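Local coordinates for flagellar protein (Xanthomonas campestris pv. campestris, PDB 3C12), which is a hook-capping protein, probably required for flagellar hook formation and perhaps a scaffold, represented by its C-terminal domain, at residues A[50-58]-A[69-80]. Numbering follows the deposited sequence.
Sequences GTFVKQLSV and AWDGTDANGNRM
Lys54 and Val53 approach the indole of Trp70 from strand 52-60 at a classic beta bulge of the Ig-like domain, where both residues face Ile45 of strand 39-46. Lys54 runs out extended, its CG anti to the backbone N (chi1 -162°), and crosses the indole obliquely, with CD at the ring edge 3.7 Å from Trp70 NE1. A long, flexible lysine suits this path: its methylenes pass the edge while NZ makes a salt bridge to Asp71, 3.3 Å from OD2, its hydrogen bonds there and to Thr73 OG1 weak. Asp71 is itself held in an Asx turn, OD1 accepting from Thr73 N. Trp70 NE1 donates almost in its ring plane to Thr73 O (2.6 Å), helping to fix the indole's rotation, and Gly72 CA lies over the centre of one face, glycine suiting its positive phi. Branched Val53 presents CG1 to Trp70 CZ2 at 3.7 Å, crossing at about a right angle, and meets Met80 tip to tip. Tyr85 adds an edge-to-face ring contact to Trp70. Beyond, Asp74 to Gly77 form a type I turn, whose Ala75 N donates to Val53 O at 2.9 Å, while small Ala75 CB meets the edge of Phe52 at CE2.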
loop_
_atom_site.group_PDB
_atom_site.type_symbol
_atom_site.label_atom_id
_atom_site.label_comp_id
_atom_site.label_asym_id
_atom_site.label_seq_id
_atom_site.Cartn_x
_atom_site.Cartn_y
_atom_site.Cartn_z
ATOM N N GLY A 50 -14.236 -4.248 -10.081
ATOM C CA GLY A 50 -14.295 -4.386 -8.636
ATOM C C GLY A 50 -15.061 -5.636 -8.221
ATOM O O GLY A 50 -15.377 -5.829 -7.044
ATOM N N THR A 51 -15.362 -6.486 -9.201
ATOM C CA THR A 51 -16.090 -7.732 -8.962
ATOM C C THR A 51 -15.249 -8.707 -8.147
ATOM O O THR A 51 -14.028 -8.796 -8.317
ATOM C CB THR A 51 -16.462 -8.434 -10.297
ATOM O OG1 THR A 51 -17.340 -7.593 -11.059
ATOM C CG2 THR A 51 -17.135 -9.774 -10.027
ATOM N N PHE A 52 -15.915 -9.442 -7.265
ATOM C CA PHE A 52 -15.235 -10.424 -6.450
ATOM C C PHE A 52 -14.635 -11.486 -7.362
ATOM O O PHE A 52 -15.262 -11.911 -8.331
ATOM C CB PHE A 52 -16.216 -11.094 -5.487
ATOM C CG PHE A 52 -15.577 -12.153 -4.626
ATOM C CD1 PHE A 52 -14.938 -11.810 -3.432
ATOM C CD2 PHE A 52 -15.553 -13.485 -5.043
ATOM C CE1 PHE A 52 -14.285 -12.771 -2.676
ATOM C CE2 PHE A 52 -14.898 -14.451 -4.287
ATOM C CZ PHE A 52 -14.263 -14.092 -3.104
ATOM N N VAL A 53 -13.417 -11.905 -7.050
ATOM C CA VAL A 53 -12.746 -12.941 -7.823
ATOM C C VAL A 53 -12.460 -14.133 -6.911
ATOM O O VAL A 53 -12.974 -15.231 -7.128
ATOM C CB VAL A 53 -11.430 -12.432 -8.432
ATOM C CG1 VAL A 53 -10.648 -13.594 -9.039
ATOM C CG2 VAL A 53 -11.731 -11.387 -9.480
ATOM N N LYS A 54 -11.634 -13.916 -5.891
ATOM C CA LYS A 54 -11.316 -14.970 -4.943
ATOM C C LYS A 54 -10.922 -14.359 -3.615
ATOM O O LYS A 54 -10.644 -13.164 -3.526
ATOM C CB LYS A 54 -10.181 -15.861 -5.455
ATOM C CG LYS A 54 -10.124 -17.189 -4.712
ATOM C CD LYS A 54 -9.150 -18.171 -5.344
ATOM C CE LYS A 54 -9.421 -19.607 -4.882
ATOM N NZ LYS A 54 -8.391 -20.585 -5.344
ATOM N N GLN A 55 -10.895 -15.191 -2.582
ATOM C CA GLN A 55 -10.538 -14.734 -1.250
ATOM C C GLN A 55 -9.639 -15.758 -0.559
ATOM O O GLN A 55 -9.900 -16.958 -0.588
ATOM C CB GLN A 55 -11.807 -14.508 -0.435
ATOM C CG GLN A 55 -11.720 -13.365 0.558
ATOM C CD GLN A 55 -12.013 -13.824 1.966
ATOM O OE1 GLN A 55 -12.535 -13.069 2.780
ATOM N NE2 GLN A 55 -11.665 -15.070 2.264
ATOM N N LEU A 56 -8.570 -15.271 0.050
ATOM C CA LEU A 56 -7.625 -16.132 0.739
ATOM C C LEU A 56 -7.616 -15.758 2.208
ATOM O O LEU A 56 -7.903 -14.617 2.567
ATOM C CB LEU A 56 -6.221 -15.945 0.158
ATOM C CG LEU A 56 -6.043 -16.137 -1.350
ATOM C CD1 LEU A 56 -4.739 -15.507 -1.814
ATOM C CD2 LEU A 56 -6.080 -17.620 -1.681
ATOM N N SER A 57 -7.291 -16.722 3.058
ATOM C CA SER A 57 -7.234 -16.474 4.489
ATOM C C SER A 57 -5.975 -17.118 5.006
ATOM O O SER A 57 -5.647 -18.226 4.609
ATOM C CB SER A 57 -8.455 -17.075 5.182
ATOM O OG SER A 57 -9.651 -16.557 4.627
ATOM N N VAL A 58 -5.251 -16.422 5.874
ATOM C CA VAL A 58 -4.011 -16.967 6.428
ATOM C C VAL A 58 -3.912 -16.674 7.911
ATOM O O VAL A 58 -4.134 -15.542 8.341
ATOM C CB VAL A 58 -2.748 -16.366 5.742
ATOM C CG1 VAL A 58 -1.487 -16.966 6.342
ATOM C CG2 VAL A 58 -2.785 -16.627 4.260
ATOM N N ALA A 69 -0.547 -15.971 -1.286
ATOM C CA ALA A 69 -0.310 -16.487 -2.625
ATOM C C ALA A 69 -1.610 -16.829 -3.334
ATOM O O ALA A 69 -2.423 -17.598 -2.826
ATOM C CB ALA A 69 0.589 -17.711 -2.562
ATOM N N TRP A 70 -1.805 -16.243 -4.510
ATOM C CA TRP A 70 -2.996 -16.502 -5.295
ATOM C C TRP A 70 -2.584 -17.344 -6.489
ATOM O O TRP A 70 -1.625 -17.015 -7.185
ATOM C CB TRP A 70 -3.639 -15.192 -5.761
ATOM C CG TRP A 70 -4.856 -15.401 -6.603
ATOM C CD1 TRP A 70 -5.833 -16.333 -6.409
ATOM C CD2 TRP A 70 -5.234 -14.661 -7.770
ATOM N NE1 TRP A 70 -6.795 -16.221 -7.383
ATOM C CE2 TRP A 70 -6.452 -15.202 -8.231
ATOM C CE3 TRP A 70 -4.663 -13.594 -8.470
ATOM C CZ2 TRP A 70 -7.110 -14.713 -9.362
ATOM C CZ3 TRP A 70 -5.318 -13.107 -9.597
ATOM C CH2 TRP A 70 -6.529 -13.667 -10.029
ATOM N N ASP A 71 -3.307 -18.441 -6.702
ATOM C CA ASP A 71 -3.032 -19.356 -7.802
ATOM C C ASP A 71 -3.582 -18.868 -9.139
ATOM O O ASP A 71 -3.438 -19.538 -10.156
ATOM C CB ASP A 71 -3.605 -20.739 -7.487
ATOM C CG ASP A 71 -5.010 -20.672 -6.957
ATOM O OD1 ASP A 71 -5.765 -19.793 -7.413
ATOM O OD2 ASP A 71 -5.362 -21.497 -6.091
ATOM N N GLY A 72 -4.220 -17.706 -9.141
ATOM C CA GLY A 72 -4.743 -17.171 -10.383
ATOM C C GLY A 72 -6.094 -17.712 -10.803
ATOM O O GLY A 72 -6.485 -17.610 -11.969
ATOM N N THR A 73 -6.812 -18.298 -9.854
ATOM C CA THR A 73 -8.136 -18.839 -10.137
ATOM C C THR A 73 -9.176 -18.161 -9.254
ATOM O O THR A 73 -8.840 -17.635 -8.190
ATOM C CB THR A 73 -8.178 -20.358 -9.891
ATOM O OG1 THR A 73 -7.612 -20.650 -8.610
ATOM C CG2 THR A 73 -7.395 -21.089 -10.964
ATOM N N ASP A 74 -10.430 -18.153 -9.700
ATOM C CA ASP A 74 -11.488 -17.538 -8.904
ATOM C C ASP A 74 -12.000 -18.549 -7.874
ATOM O O ASP A 74 -11.595 -19.714 -7.901
ATOM C CB ASP A 74 -12.625 -17.018 -9.809
ATOM C CG ASP A 74 -13.388 -18.130 -10.529
ATOM O OD1 ASP A 74 -14.318 -17.786 -11.306
ATOM O OD2 ASP A 74 -13.074 -19.326 -10.324
ATOM N N ALA A 75 -12.860 -18.102 -6.961
ATOM C CA ALA A 75 -13.413 -18.972 -5.914
ATOM C C ALA A 75 -14.084 -20.206 -6.508
ATOM O O ALA A 75 -14.225 -21.229 -5.840
ATOM C CB ALA A 75 -14.406 -18.198 -5.052
ATOM N N ASN A 76 -14.488 -20.101 -7.770
ATOM C CA ASN A 76 -15.127 -21.209 -8.463
ATOM C C ASN A 76 -14.144 -22.094 -9.224
ATOM O O ASN A 76 -14.548 -22.856 -10.098
ATOM C CB ASN A 76 -16.209 -20.685 -9.408
ATOM C CG ASN A 76 -17.528 -20.430 -8.690
ATOM O OD1 ASN A 76 -18.075 -21.325 -8.041
ATOM N ND2 ASN A 76 -18.047 -19.211 -8.802
ATOM N N GLY A 77 -12.857 -21.988 -8.884
ATOM C CA GLY A 77 -11.818 -22.797 -9.510
ATOM C C GLY A 77 -11.373 -22.411 -10.911
ATOM O O GLY A 77 -10.464 -23.029 -11.479
ATOM N N ASN A 78 -12.006 -21.388 -11.469
ATOM C CA ASN A 78 -11.688 -20.928 -12.818
ATOM C C ASN A 78 -10.420 -20.073 -12.948
ATOM O O ASN A 78 -10.210 -19.108 -12.199
ATOM C CB ASN A 78 -12.868 -20.133 -13.397
ATOM C CG ASN A 78 -14.096 -20.993 -13.653
ATOM O OD1 ASN A 78 -15.136 -20.482 -14.070
ATOM N ND2 ASN A 78 -13.979 -22.303 -13.412
ATOM N N ARG A 79 -9.588 -20.433 -13.921
ATOM C CA ARG A 79 -8.359 -19.696 -14.213
ATOM C C ARG A 79 -8.761 -18.334 -14.800
ATOM O O ARG A 79 -9.419 -18.273 -15.844
ATOM C CB ARG A 79 -7.524 -20.466 -15.235
ATOM C CG ARG A 79 -6.297 -19.738 -15.680
ATOM C CD ARG A 79 -5.302 -19.651 -14.552
ATOM N NE ARG A 79 -4.303 -18.623 -14.826
ATOM C CZ ARG A 79 -3.187 -18.450 -14.125
ATOM N NH1 ARG A 79 -2.917 -19.248 -13.093
ATOM N NH2 ARG A 79 -2.348 -17.467 -14.452
ATOM N N MET A 80 -8.386 -17.253 -14.122
ATOM C CA MET A 80 -8.721 -15.916 -14.592
ATOM C C MET A 80 -7.733 -15.481 -15.667
ATOM O O MET A 80 -6.636 -16.042 -15.780
ATOM C CB MET A 80 -8.700 -14.933 -13.423
ATOM C CG MET A 80 -9.712 -15.247 -12.346
ATOM S SD MET A 80 -11.354 -15.153 -12.974
ATOM C CE MET A 80 -11.597 -13.481 -13.021
#